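Local coordinates for putative exported protein (Bacteroides fragilis, PDB 3FZX) that is of unknown function but binds calcium and has a YmcC-like barrel fold related to the LolA/LolB lipoprotein carriers, consistent with a role in binding lipid, at residues T158-F163 and V212-I216; F9-N13 and Y189-G194; Y164-Y170 and Y184-A190; M106-F112 and R148-T153. One frame throughout, in Å; residues are numbered along the deposited sequence.

Contact 1: T158-F163 and V212-I216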
# COMPACT_ATOMS: atom_id res chain seq x y z
N THR A 158 -4.96 7.09 29.15
CA THR A 158 -4.20 8.08 28.41
C THR A 158 -4.77 9.48 28.71
O THR A 158 -5.84 9.61 29.34
CB THR A 158 -4.29 7.84 26.88
OG1 THR A 158 -5.53 8.36 26.39
CG2 THR A 158 -4.16 6.36 26.52
N PRO A 159 -4.05 10.53 28.25
CA PRO A 159 -4.60 11.89 28.42
C PRO A 159 -5.96 12.12 27.72
O PRO A 159 -6.74 12.96 28.19
CB PRO A 159 -3.50 12.79 27.85
CG PRO A 159 -2.23 12.02 28.17
CD PRO A 159 -2.61 10.56 27.94
N ALA A 160 -6.23 11.37 26.66
CA ALA A 160 -7.54 11.42 25.98
C ALA A 160 -8.60 10.57 26.68
O ALA A 160 -9.76 10.70 26.38
CB ALA A 160 -7.42 11.01 24.49
N GLY A 161 -8.21 9.71 27.61
CA GLY A 161 -9.16 8.86 28.33
C GLY A 161 -8.67 7.43 28.46
O GLY A 161 -7.51 7.12 28.13
N ALA A 162 -9.55 6.56 28.95
CA ALA A 162 -9.28 5.14 29.16
C ALA A 162 -9.97 4.36 28.04
O ALA A 162 -11.17 4.52 27.81
CB ALA A 162 -9.78 4.68 30.55
N PHE A 163 -9.19 3.54 27.34
CA PHE A 163 -9.69 2.77 26.21
C PHE A 163 -9.32 1.28 26.35
O PHE A 163 -8.20 0.94 26.73
CB PHE A 163 -9.11 3.35 24.92
CG PHE A 163 -9.48 4.78 24.72
CD1 PHE A 163 -10.76 5.14 24.29
CD2 PHE A 163 -8.57 5.79 25.00
CE1 PHE A 163 -11.12 6.48 24.14
CE2 PHE A 163 -8.93 7.14 24.85
CZ PHE A 163 -10.19 7.49 24.41
N VAL A 212 1.79 8.09 23.11
CA VAL A 212 0.52 7.96 23.83
C VAL A 212 -0.51 8.90 23.19
O VAL A 212 -0.22 10.06 22.88
CB VAL A 212 0.67 8.36 25.33
CG1 VAL A 212 -0.62 8.07 26.11
CG2 VAL A 212 1.87 7.64 25.97
N LEU A 213 -1.71 8.38 22.98
CA LEU A 213 -2.85 9.16 22.52
C LEU A 213 -3.03 10.35 23.45
O LEU A 213 -3.07 10.20 24.67
CB LEU A 213 -4.12 8.30 22.54
CG LEU A 213 -5.43 8.96 22.08
CD1 LEU A 213 -5.34 9.39 20.64
CD2 LEU A 213 -6.59 7.99 22.34
N GLU A 214 -3.12 11.54 22.86
CA GLU A 214 -3.20 12.78 23.60
C GLU A 214 -4.58 13.45 23.51
O GLU A 214 -5.04 14.04 24.47
CB GLU A 214 -2.09 13.72 23.08
CG GLU A 214 -2.10 15.16 23.62
CD GLU A 214 -1.80 15.25 25.10
OE1 GLU A 214 -1.32 14.25 25.66
OE2 GLU A 214 -1.99 16.34 25.68
N ARG A 215 -5.23 13.40 22.35
CA ARG A 215 -6.49 14.11 22.17
C ARG A 215 -7.34 13.52 21.03
O ARG A 215 -6.80 13.12 20.00
CB ARG A 215 -6.18 15.59 21.87
CG ARG A 215 -7.38 16.51 21.84
CD ARG A 215 -7.05 17.90 21.31
NE ARG A 215 -8.27 18.71 21.17
CZ ARG A 215 -8.36 19.92 20.61
NH1 ARG A 215 -7.29 20.54 20.11
NH2 ARG A 215 -9.54 20.54 20.55
N ILE A 216 -8.66 13.48 21.26
CA ILE A 216 -9.67 13.14 20.26
C ILE A 216 -10.59 14.36 20.15
O ILE A 216 -11.12 14.81 21.14
CB ILE A 216 -10.49 11.92 20.71
CG1 ILE A 216 -9.61 10.65 20.79
CG2 ILE A 216 -11.64 11.66 19.74
CD1 ILE A 216 -10.24 9.49 21.56

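Contact 2: F9-N13 and Y189-G194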
# COMPACT_ATOMS: atom_id res chain seq x y z
N PHE A 9 -13.44 -1.25 13.14
CA PHE A 9 -12.63 -0.38 12.28
C PHE A 9 -11.67 0.36 13.22
O PHE A 9 -12.08 1.22 13.97
CB PHE A 9 -13.57 0.57 11.51
CG PHE A 9 -12.92 1.27 10.36
CD1 PHE A 9 -12.31 2.50 10.54
CD2 PHE A 9 -12.96 0.74 9.08
CE1 PHE A 9 -11.71 3.17 9.48
CE2 PHE A 9 -12.37 1.39 8.00
CZ PHE A 9 -11.75 2.62 8.19
N PHE A 10 -10.38 0.02 13.16
CA PHE A 10 -9.39 0.52 14.12
C PHE A 10 -8.74 1.83 13.70
O PHE A 10 -7.54 1.88 13.53
CB PHE A 10 -8.33 -0.57 14.32
CG PHE A 10 -8.91 -1.81 14.87
CD1 PHE A 10 -9.44 -1.81 16.16
CD2 PHE A 10 -9.05 -2.95 14.10
CE1 PHE A 10 -10.03 -2.95 16.69
CE2 PHE A 10 -9.64 -4.08 14.61
CZ PHE A 10 -10.13 -4.09 15.92
N PHE A 11 -9.55 2.87 13.55
CA PHE A 11 -9.10 4.19 13.10
C PHE A 11 -10.30 5.13 13.15
O PHE A 11 -11.43 4.69 13.00
CB PHE A 11 -8.55 4.12 11.64
CG PHE A 11 -7.72 5.32 11.26
CD1 PHE A 11 -6.40 5.45 11.74
CD2 PHE A 11 -8.22 6.31 10.44
CE1 PHE A 11 -5.62 6.55 11.41
CE2 PHE A 11 -7.44 7.42 10.08
CZ PHE A 11 -6.15 7.55 10.58
N PRO A 12 -10.09 6.43 13.38
CA PRO A 12 -11.27 7.29 13.33
C PRO A 12 -11.95 7.25 11.97
O PRO A 12 -11.29 7.09 10.95
CB PRO A 12 -10.70 8.68 13.60
CG PRO A 12 -9.26 8.55 13.30
CD PRO A 12 -8.90 7.19 13.78
N ASN A 13 -13.27 7.37 11.97
CA ASN A 13 -14.02 7.30 10.75
C ASN A 13 -15.12 8.34 10.55
O ASN A 13 -15.84 8.24 9.59
CB ASN A 13 -14.51 5.85 10.56
CG ASN A 13 -15.20 5.31 11.76
OD1 ASN A 13 -16.38 5.52 11.89
ND2 ASN A 13 -14.48 4.61 12.65
N TYR A 189 -4.09 -1.00 20.45
CA TYR A 189 -5.04 -0.37 19.54
C TYR A 189 -6.49 -0.64 19.90
O TYR A 189 -6.81 -1.64 20.53
CB TYR A 189 -4.76 -0.75 18.09
CG TYR A 189 -4.90 -2.21 17.74
CD1 TYR A 189 -3.80 -3.09 17.84
CD2 TYR A 189 -6.10 -2.72 17.24
CE1 TYR A 189 -3.92 -4.44 17.50
CE2 TYR A 189 -6.23 -4.08 16.88
CZ TYR A 189 -5.14 -4.92 17.00
OH TYR A 189 -5.25 -6.22 16.61
N ALA A 190 -7.34 0.29 19.47
CA ALA A 190 -8.73 0.34 19.85
C ALA A 190 -9.62 0.75 18.68
O ALA A 190 -9.17 1.49 17.79
CB ALA A 190 -8.94 1.35 21.02
N PRO A 191 -10.88 0.28 18.69
CA PRO A 191 -11.88 0.65 17.69
C PRO A 191 -12.07 2.15 17.63
O PRO A 191 -12.11 2.81 18.67
CB PRO A 191 -13.16 0.02 18.22
CG PRO A 191 -12.73 -1.09 19.15
CD PRO A 191 -11.35 -0.79 19.60
N ASN A 192 -12.19 2.67 16.40
CA ASN A 192 -12.45 4.05 16.08
C ASN A 192 -11.31 5.03 16.45
O ASN A 192 -11.48 6.23 16.36
CB ASN A 192 -13.80 4.52 16.66
CG ASN A 192 -14.95 3.56 16.34
OD1 ASN A 192 -15.14 3.15 15.19
ND2 ASN A 192 -15.70 3.19 17.34
N ILE A 193 -10.15 4.51 16.84
CA ILE A 193 -9.01 5.37 17.23
C ILE A 193 -7.74 4.94 16.52
O ILE A 193 -7.06 5.76 15.93
CB ILE A 193 -8.74 5.30 18.75
CG1 ILE A 193 -9.99 5.70 19.54
CG2 ILE A 193 -7.61 6.24 19.16
CD1 ILE A 193 -9.87 5.29 21.04
N GLY A 194 -7.45 3.65 16.52
CA GLY A 194 -6.19 3.13 16.02
C GLY A 194 -5.26 2.94 17.20
O GLY A 194 -5.68 2.48 18.27
O HOH W 1 -15.11 0.19 14.86

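Contact 3: Y164-Y170 and Y184-A190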
# COMPACT_ATOMS: atom_id res chain seq x y z
N TYR A 164 -10.28 0.41 26.07
CA TYR A 164 -10.04 -1.03 26.06
C TYR A 164 -9.34 -1.33 24.75
O TYR A 164 -9.85 -0.99 23.67
CB TYR A 164 -11.35 -1.83 26.19
CG TYR A 164 -11.12 -3.27 26.60
CD1 TYR A 164 -10.64 -3.58 27.86
CD2 TYR A 164 -11.36 -4.32 25.72
CE1 TYR A 164 -10.40 -4.88 28.27
CE2 TYR A 164 -11.13 -5.67 26.12
CZ TYR A 164 -10.65 -5.92 27.40
OH TYR A 164 -10.41 -7.19 27.85
N CYS A 165 -8.15 -1.92 24.84
CA CYS A 165 -7.27 -2.12 23.71
C CYS A 165 -6.81 -3.55 23.52
O CYS A 165 -6.82 -4.35 24.47
CB CYS A 165 -5.98 -1.33 23.93
SG CYS A 165 -6.22 0.40 23.83
N THR A 166 -6.37 -3.84 22.30
CA THR A 166 -5.61 -5.05 22.01
C THR A 166 -4.13 -4.70 22.06
O THR A 166 -3.71 -3.72 21.46
CB THR A 166 -5.97 -5.61 20.61
OG1 THR A 166 -7.29 -6.13 20.67
CG2 THR A 166 -4.98 -6.72 20.18
N LYS A 167 -3.36 -5.51 22.80
CA LYS A 167 -1.91 -5.34 22.94
C LYS A 167 -1.19 -6.36 22.09
O LYS A 167 -1.46 -7.55 22.17
CB LYS A 167 -1.47 -5.54 24.39
CG LYS A 167 0.04 -5.31 24.61
CD LYS A 167 0.41 -5.51 26.06
CE LYS A 167 1.91 -5.45 26.28
NZ LYS A 167 2.23 -5.40 27.77
N VAL A 168 -0.27 -5.86 21.28
CA VAL A 168 0.50 -6.63 20.34
C VAL A 168 2.00 -6.41 20.62
O VAL A 168 2.40 -5.34 21.07
CB VAL A 168 0.14 -6.17 18.91
CG1 VAL A 168 1.08 -6.75 17.89
CG2 VAL A 168 -1.28 -6.59 18.59
N LYS A 169 2.80 -7.45 20.44
CA LYS A 169 4.26 -7.36 20.51
C LYS A 169 4.78 -7.62 19.10
O LYS A 169 4.21 -8.42 18.37
CB LYS A 169 4.82 -8.39 21.49
CG LYS A 169 6.35 -8.36 21.64
CD LYS A 169 6.90 -9.33 22.70
CE LYS A 169 8.46 -9.37 22.68
NZ LYS A 169 9.11 -10.32 23.67
N TYR A 170 5.86 -6.94 18.72
CA TYR A 170 6.48 -7.07 17.39
C TYR A 170 8.00 -6.90 17.44
O TYR A 170 8.53 -6.33 18.39
CB TYR A 170 5.88 -6.05 16.39
CG TYR A 170 6.02 -4.57 16.77
CD1 TYR A 170 7.15 -3.84 16.39
CD2 TYR A 170 5.02 -3.91 17.47
CE1 TYR A 170 7.29 -2.49 16.73
CE2 TYR A 170 5.15 -2.56 17.81
CZ TYR A 170 6.29 -1.85 17.44
OH TYR A 170 6.43 -0.50 17.79
N TYR A 184 12.49 -4.39 19.45
CA TYR A 184 11.14 -4.93 19.57
C TYR A 184 10.24 -3.82 20.13
O TYR A 184 10.72 -2.75 20.55
CB TYR A 184 11.13 -6.23 20.39
CG TYR A 184 11.37 -6.07 21.86
CD1 TYR A 184 12.66 -6.05 22.38
CD2 TYR A 184 10.29 -5.93 22.74
CE1 TYR A 184 12.88 -5.88 23.76
CE2 TYR A 184 10.50 -5.76 24.12
CZ TYR A 184 11.79 -5.74 24.61
OH TYR A 184 12.01 -5.59 25.96
N GLY A 185 8.93 -4.02 20.04
CA GLY A 185 8.00 -3.01 20.52
C GLY A 185 6.67 -3.59 20.91
O GLY A 185 6.41 -4.77 20.68
N TYR A 186 5.85 -2.76 21.53
CA TYR A 186 4.48 -3.11 21.85
C TYR A 186 3.58 -2.02 21.31
O TYR A 186 3.96 -0.84 21.27
CB TYR A 186 4.27 -3.17 23.35
CG TYR A 186 5.07 -4.24 24.09
CD1 TYR A 186 4.69 -5.58 24.07
CD2 TYR A 186 6.15 -3.88 24.88
CE1 TYR A 186 5.44 -6.56 24.77
CE2 TYR A 186 6.89 -4.84 25.58
CZ TYR A 186 6.53 -6.16 25.53
OH TYR A 186 7.27 -7.06 26.22
N GLU A 187 2.39 -2.39 20.89
CA GLU A 187 1.37 -1.39 20.60
C GLU A 187 -0.00 -1.85 21.07
O GLU A 187 -0.29 -3.06 21.23
CB GLU A 187 1.39 -0.90 19.15
CG GLU A 187 1.08 -1.90 18.09
CD GLU A 187 1.25 -1.31 16.66
OE1 GLU A 187 2.16 -0.48 16.43
OE2 GLU A 187 0.49 -1.69 15.75
N TRP A 188 -0.82 -0.85 21.36
CA TRP A 188 -2.12 -1.03 21.89
C TRP A 188 -3.05 -0.31 20.93
O TRP A 188 -2.80 0.86 20.61
CB TRP A 188 -2.23 -0.41 23.26
CG TRP A 188 -1.55 -1.13 24.39
CD1 TRP A 188 -2.15 -1.96 25.29
CD2 TRP A 188 -0.19 -1.00 24.82
NE1 TRP A 188 -1.25 -2.37 26.23
CE2 TRP A 188 -0.04 -1.79 25.98
CE3 TRP A 188 0.92 -0.29 24.33
CZ2 TRP A 188 1.18 -1.92 26.65
CZ3 TRP A 188 2.13 -0.41 25.00
CH2 TRP A 188 2.26 -1.22 26.15
N TYR A 189 -4.09 -1.00 20.45
CA TYR A 189 -5.04 -0.37 19.54
C TYR A 189 -6.49 -0.64 19.90
O TYR A 189 -6.81 -1.64 20.53
CB TYR A 189 -4.76 -0.75 18.09
CG TYR A 189 -4.90 -2.21 17.74
CD1 TYR A 189 -3.80 -3.09 17.84
CD2 TYR A 189 -6.10 -2.72 17.24
CE1 TYR A 189 -3.92 -4.44 17.50
CE2 TYR A 189 -6.23 -4.08 16.88
CZ TYR A 189 -5.14 -4.92 17.00
OH TYR A 189 -5.25 -6.22 16.61
N ALA A 190 -7.34 0.29 19.47
CA ALA A 190 -8.73 0.34 19.85
C ALA A 190 -9.62 0.75 18.68
O ALA A 190 -9.17 1.49 17.79
CB ALA A 190 -8.94 1.35 21.02
O HOH W 2 4.31 1.64 17.18

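Contact 4: M106-F112 and R148-T153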
# COMPACT_ATOMS: atom_id res chain seq x y z
N MSE A 106 -1.04 -2.62 6.42
CA MSE A 106 -0.88 -3.65 7.43
C MSE A 106 -2.21 -3.96 8.14
O MSE A 106 -2.95 -3.05 8.53
CB MSE A 106 0.15 -3.18 8.44
CG MSE A 106 0.54 -4.23 9.44
SE MSE A 106 2.32 -3.78 10.17
CE MSE A 106 1.76 -2.47 11.33
N ASN A 107 -2.46 -5.24 8.38
CA ASN A 107 -3.71 -5.71 8.95
C ASN A 107 -3.74 -5.64 10.49
O ASN A 107 -2.70 -5.77 11.14
CB ASN A 107 -4.00 -7.13 8.48
CG ASN A 107 -3.09 -8.15 9.16
OD1 ASN A 107 -1.86 -8.01 9.17
ND2 ASN A 107 -3.69 -9.14 9.78
N TYR A 108 -4.92 -5.41 11.06
CA TYR A 108 -5.09 -5.38 12.51
C TYR A 108 -6.27 -6.25 12.85
O TYR A 108 -7.41 -5.85 12.65
CB TYR A 108 -5.30 -3.94 13.01
CG TYR A 108 -4.03 -3.16 13.01
CD1 TYR A 108 -3.52 -2.62 11.83
CD2 TYR A 108 -3.29 -3.02 14.18
CE1 TYR A 108 -2.31 -1.94 11.82
CE2 TYR A 108 -2.09 -2.34 14.18
CZ TYR A 108 -1.59 -1.81 13.00
OH TYR A 108 -0.39 -1.13 13.01
N PRO A 109 -6.01 -7.48 13.33
CA PRO A 109 -7.11 -8.36 13.67
C PRO A 109 -7.98 -7.84 14.80
O PRO A 109 -7.55 -7.06 15.67
CB PRO A 109 -6.43 -9.66 14.11
CG PRO A 109 -5.01 -9.52 13.88
CD PRO A 109 -4.69 -8.09 13.58
N ASP A 110 -9.21 -8.33 14.77
CA ASP A 110 -10.24 -7.98 15.71
C ASP A 110 -10.29 -9.06 16.79
O ASP A 110 -11.03 -10.04 16.67
CB ASP A 110 -11.57 -7.89 14.95
CG ASP A 110 -12.73 -7.50 15.82
OD1 ASP A 110 -12.55 -7.32 17.05
OD2 ASP A 110 -13.82 -7.36 15.23
N ALA A 111 -9.48 -8.87 17.82
CA ALA A 111 -9.42 -9.77 18.99
C ALA A 111 -10.76 -9.80 19.70
O ALA A 111 -11.22 -10.85 20.16
CB ALA A 111 -8.35 -9.31 19.96
N PHE A 112 -11.38 -8.63 19.73
CA PHE A 112 -12.61 -8.37 20.48
C PHE A 112 -13.78 -9.18 19.96
O PHE A 112 -14.67 -9.48 20.73
CB PHE A 112 -12.97 -6.86 20.47
CG PHE A 112 -11.81 -5.92 20.80
CD1 PHE A 112 -11.39 -5.74 22.12
CD2 PHE A 112 -11.18 -5.17 19.79
CE1 PHE A 112 -10.32 -4.84 22.43
CE2 PHE A 112 -10.11 -4.26 20.10
CZ PHE A 112 -9.69 -4.10 21.42
N ARG A 148 4.68 -10.02 14.50
CA ARG A 148 3.69 -9.42 15.36
C ARG A 148 2.88 -10.57 15.99
O ARG A 148 2.61 -11.59 15.34
CB ARG A 148 2.77 -8.51 14.54
CG ARG A 148 3.51 -7.42 13.81
CD ARG A 148 2.75 -6.94 12.59
NE ARG A 148 1.60 -6.19 12.98
CZ ARG A 148 0.41 -6.15 12.37
NH1 ARG A 148 0.13 -6.85 11.26
NH2 ARG A 148 -0.53 -5.39 12.91
N GLU A 149 2.53 -10.42 17.26
CA GLU A 149 1.74 -11.41 17.98
C GLU A 149 0.91 -10.76 19.09
O GLU A 149 1.26 -9.73 19.66
CB GLU A 149 2.62 -12.49 18.59
CG GLU A 149 3.54 -12.00 19.70
CD GLU A 149 4.45 -13.10 20.23
OE1 GLU A 149 4.48 -14.22 19.68
OE2 GLU A 149 5.14 -12.85 21.22
N PHE A 150 -0.17 -11.45 19.40
CA PHE A 150 -1.11 -11.04 20.39
C PHE A 150 -0.54 -11.26 21.78
O PHE A 150 0.06 -12.30 22.04
CB PHE A 150 -2.42 -11.84 20.19
CG PHE A 150 -3.47 -11.56 21.21
CD1 PHE A 150 -4.31 -10.46 21.07
CD2 PHE A 150 -3.62 -12.40 22.31
CE1 PHE A 150 -5.30 -10.20 22.02
CE2 PHE A 150 -4.61 -12.14 23.26
CZ PHE A 150 -5.45 -11.03 23.11
N VAL A 151 -0.75 -10.30 22.67
CA VAL A 151 -0.35 -10.39 24.08
C VAL A 151 -1.58 -10.52 24.99
O VAL A 151 -1.74 -11.51 25.71
CB VAL A 151 0.49 -9.16 24.50
CG1 VAL A 151 0.84 -9.24 25.99
CG2 VAL A 151 1.77 -9.06 23.62
N THR A 152 -2.45 -9.53 24.93
CA THR A 152 -3.64 -9.49 25.74
C THR A 152 -4.59 -8.39 25.26
O THR A 152 -4.29 -7.64 24.29
CB THR A 152 -3.28 -9.24 27.23
OG1 THR A 152 -4.44 -9.46 28.04
CG2 THR A 152 -2.77 -7.79 27.48
N THR A 153 -5.75 -8.30 25.92
CA THR A 153 -6.60 -7.11 25.80
C THR A 153 -6.70 -6.52 27.19
O THR A 153 -6.74 -7.26 28.18
CB THR A 153 -7.98 -7.39 25.21
OG1 THR A 153 -8.72 -8.26 26.07
CG2 THR A 153 -7.84 -8.03 23.80

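Contact 1: T158-F163 and V212-I216
Phe163 and Ala160 close on Leu213 and Ile216 by apolar packing alone. CD2 of Leu213 reaches CE2 of Phe163 at 3.5 Å. Ile216 and Phe163 point at each other from opposite directions, with CD1 of Ile216 3.5 Å from CZ of Phe163. Leu213 owes its reach to its torsions: CG lies anti to the backbone N (chi1 -179°), and CD2 then swings over to the turn. There it also touches the methyl of Ala160, whose CB sits 3.7 Å from Leu213 CG. Farther along, Pro159 crosses Val212 at about a right angle, with Pro159 CD 3.7 Å from Val212 CG1.

Two oxygens of 212-216 rest on carbons of Pro159. Pro159 CD lies 3.3 Å from Leu213 O, and Glu214 bends at chi2 so that OE1 comes to 3.4 Å from Pro159 CB. No hydrogen bond joins the two segments.

The bonds inside residues 158-161 hold the turn in shape. Gly161 N donates to Thr158 O and closes a type I beta turn; in return Gly161 O accepts from both N and OG1 of Thr158. The hydroxyl bond, 2.9 Å from Thr158 OG1 to Gly161 O, lies in the carbonyl plane on a lone pair.

The turn joins strands 136-158 and 161-175. It packs against strand 207-217, where Glu214 and Arg215 form a classic bulge opposite Thr20 of strand 18-25. Ile193 touches both Phe163 and Leu213.

Contact 2: F9-N13 and Y189-G194
Phe10 and Tyr189 meet edge-to-face. The edge of Tyr189 points at the face of Phe10, with ring planes at 82° and centroids 5.0 Å apart. Tyr189 CE2 stands over the centre of the Phe10 ring. The tyrosine CG lies between its backbone N and carbonyl carbon (chi1 63°), which turns the ring to the phenylalanine. The edge of Phe10 runs along the backbone at Ala190 and Pro191. Its side chain lies beside that of Pro191 and points the same way, CE1 of Phe10 being 3.9 Å from CD of Pro191.

Asn13 and Asn192 form the polar end. Their amide planes are 64° apart. ND2 of Asn13 donates to OD1 of Asn192 at 3.0 Å, and the acceptor lies in the amide plane of Asn13. Asn13 ND2 also donates to Phe11 O at 3.1 Å, which fixes the rotation of this amide. OD1 of Asn192 also accepts from a water held by Phe9 N.

The backbones meet closely. Asn192 N donates to Phe9 O at 2.8 Å, and Gly194 CA packs 3.1 Å from Phe10 O as a CA-H...O contact. Phe10 is the centre of an inverse gamma turn, and Ile193 and Gly194 form a classic bulge opposite Ala190.

The N-terminal loop is thus held against the link between strands 180-190 and 194-202 by aromatic packing at one end and amide bonds at the other. Tyr189 OH bonds Pro109 O, so the ring that packs on Phe10 also has its polar end satisfied.

Contact 3: Y164-Y170 and Y184-A190
Residues 164-170 and 184-190 pair as the two antiparallel strands of a beta hairpin. Their axes come within 4.3 Å, and their directions differ by 147°. Six backbone hydrogen bonds join them in three hydrogen-bonded pairs: Thr166 with Tyr189, Val168 with Glu187 and Tyr170 with Gly185.

One face carries Lys167, Lys169, Tyr186 and Trp188. Lys167 is extended beyond CG and lies alongside Trp188. Lys167 CG sits over the five-membered ring of Trp188, 3.9 Å from its centroid. NZ of Lys167 goes on to the face of Tyr186, a cation-pi contact of 4.6 Å to the ring centroid. Lys169 runs alongside the same tyrosine and points the same way, with Lys169 CG 3.7 Å from Tyr186 CE1.

The other face carries Thr166, Val168, Tyr170, Glu187 and Tyr189. CB of Thr166 rests over one face of the Tyr189 ring, while Val168 CG2 touches its edge, 3.6 Å from Tyr189 CE1. Tyr170 has chi1 59°, which folds its ring over Gly185; Gly185 CA lies 3.9 Å from the Tyr170 ring centroid. A water bridges Tyr170 OH and Glu187 OE1, and Glu187 OE2 bonds Tyr108 OH.

In the barrel the hairpin lies between strands 136-158 and 194-202. Trp188 NE1 bonds Glu154 of the first, and Arg197 and Glu199 of the second touch the same side chain.

Contact 4: M106-F112 and R148-T153
Arg148 reaches from strand 136-158 of the antiparallel beta barrel to the end of strand 99-107 and grips Asn107 O end-on with two nitrogens. Arg148 NH2 lies 2.8 Å from Asn107 O, and Arg148 NH1 lies 3.0 Å from it. The oxygen sits in the guanidinium plane. A weak bond also runs from NH1 to Asn107 OD1.

Tyr108 takes the cation over its ring face. NH2 stands over the ring centre, and CZ of Arg148 is 4.9 Å from the Tyr108 ring centroid, a cation-pi contact with planes 66° apart. Met106, a selenomethionine, covers one guanidinium face with CG. The arginine bends at chi3 (72°), which brings its end group into this site.

Second-shell groups hold these partners. Asp125 O accepts from Arg148 NH1, and Asp125 N and Glu123 O bond the Asn107 amide. These bonds tie the strand end to the loop that carries the calcium ligands Gly119, Asp121 and Asp122. Glu149, also a calcium ligand in a structure of this protein, follows Arg148, but the ion it binds is not bound to this chain in the model. Farther along, Ala111 CB packs 3.8 Å from Phe150 CE1.

In the fold
From the N terminus, residues 9-13 open the longest loop, which contact 2 closes at 189-194. Contact 4 is nested inside it and brings 106-112 to strand 136-158. Contact 3 is nested there too, as the hairpin of strands 161-175 and 180-190. Contact 1 opens at 158-163 after contact 4 has closed and ends at 212-216; it encloses contact 3 and crosses contact 2. Tyr189 and Ala190 belong to both contacts 2 and 3. Ile193 of contact 2 packs on Ile216 of contact 1. Phe112 of contact 4 packs on Phe10 of contact 2 and Thr166 of contact 3. Together they hold the N-terminal loop and the calcium-binding loop on the barrel and bring the 158-161 turn to its last strand.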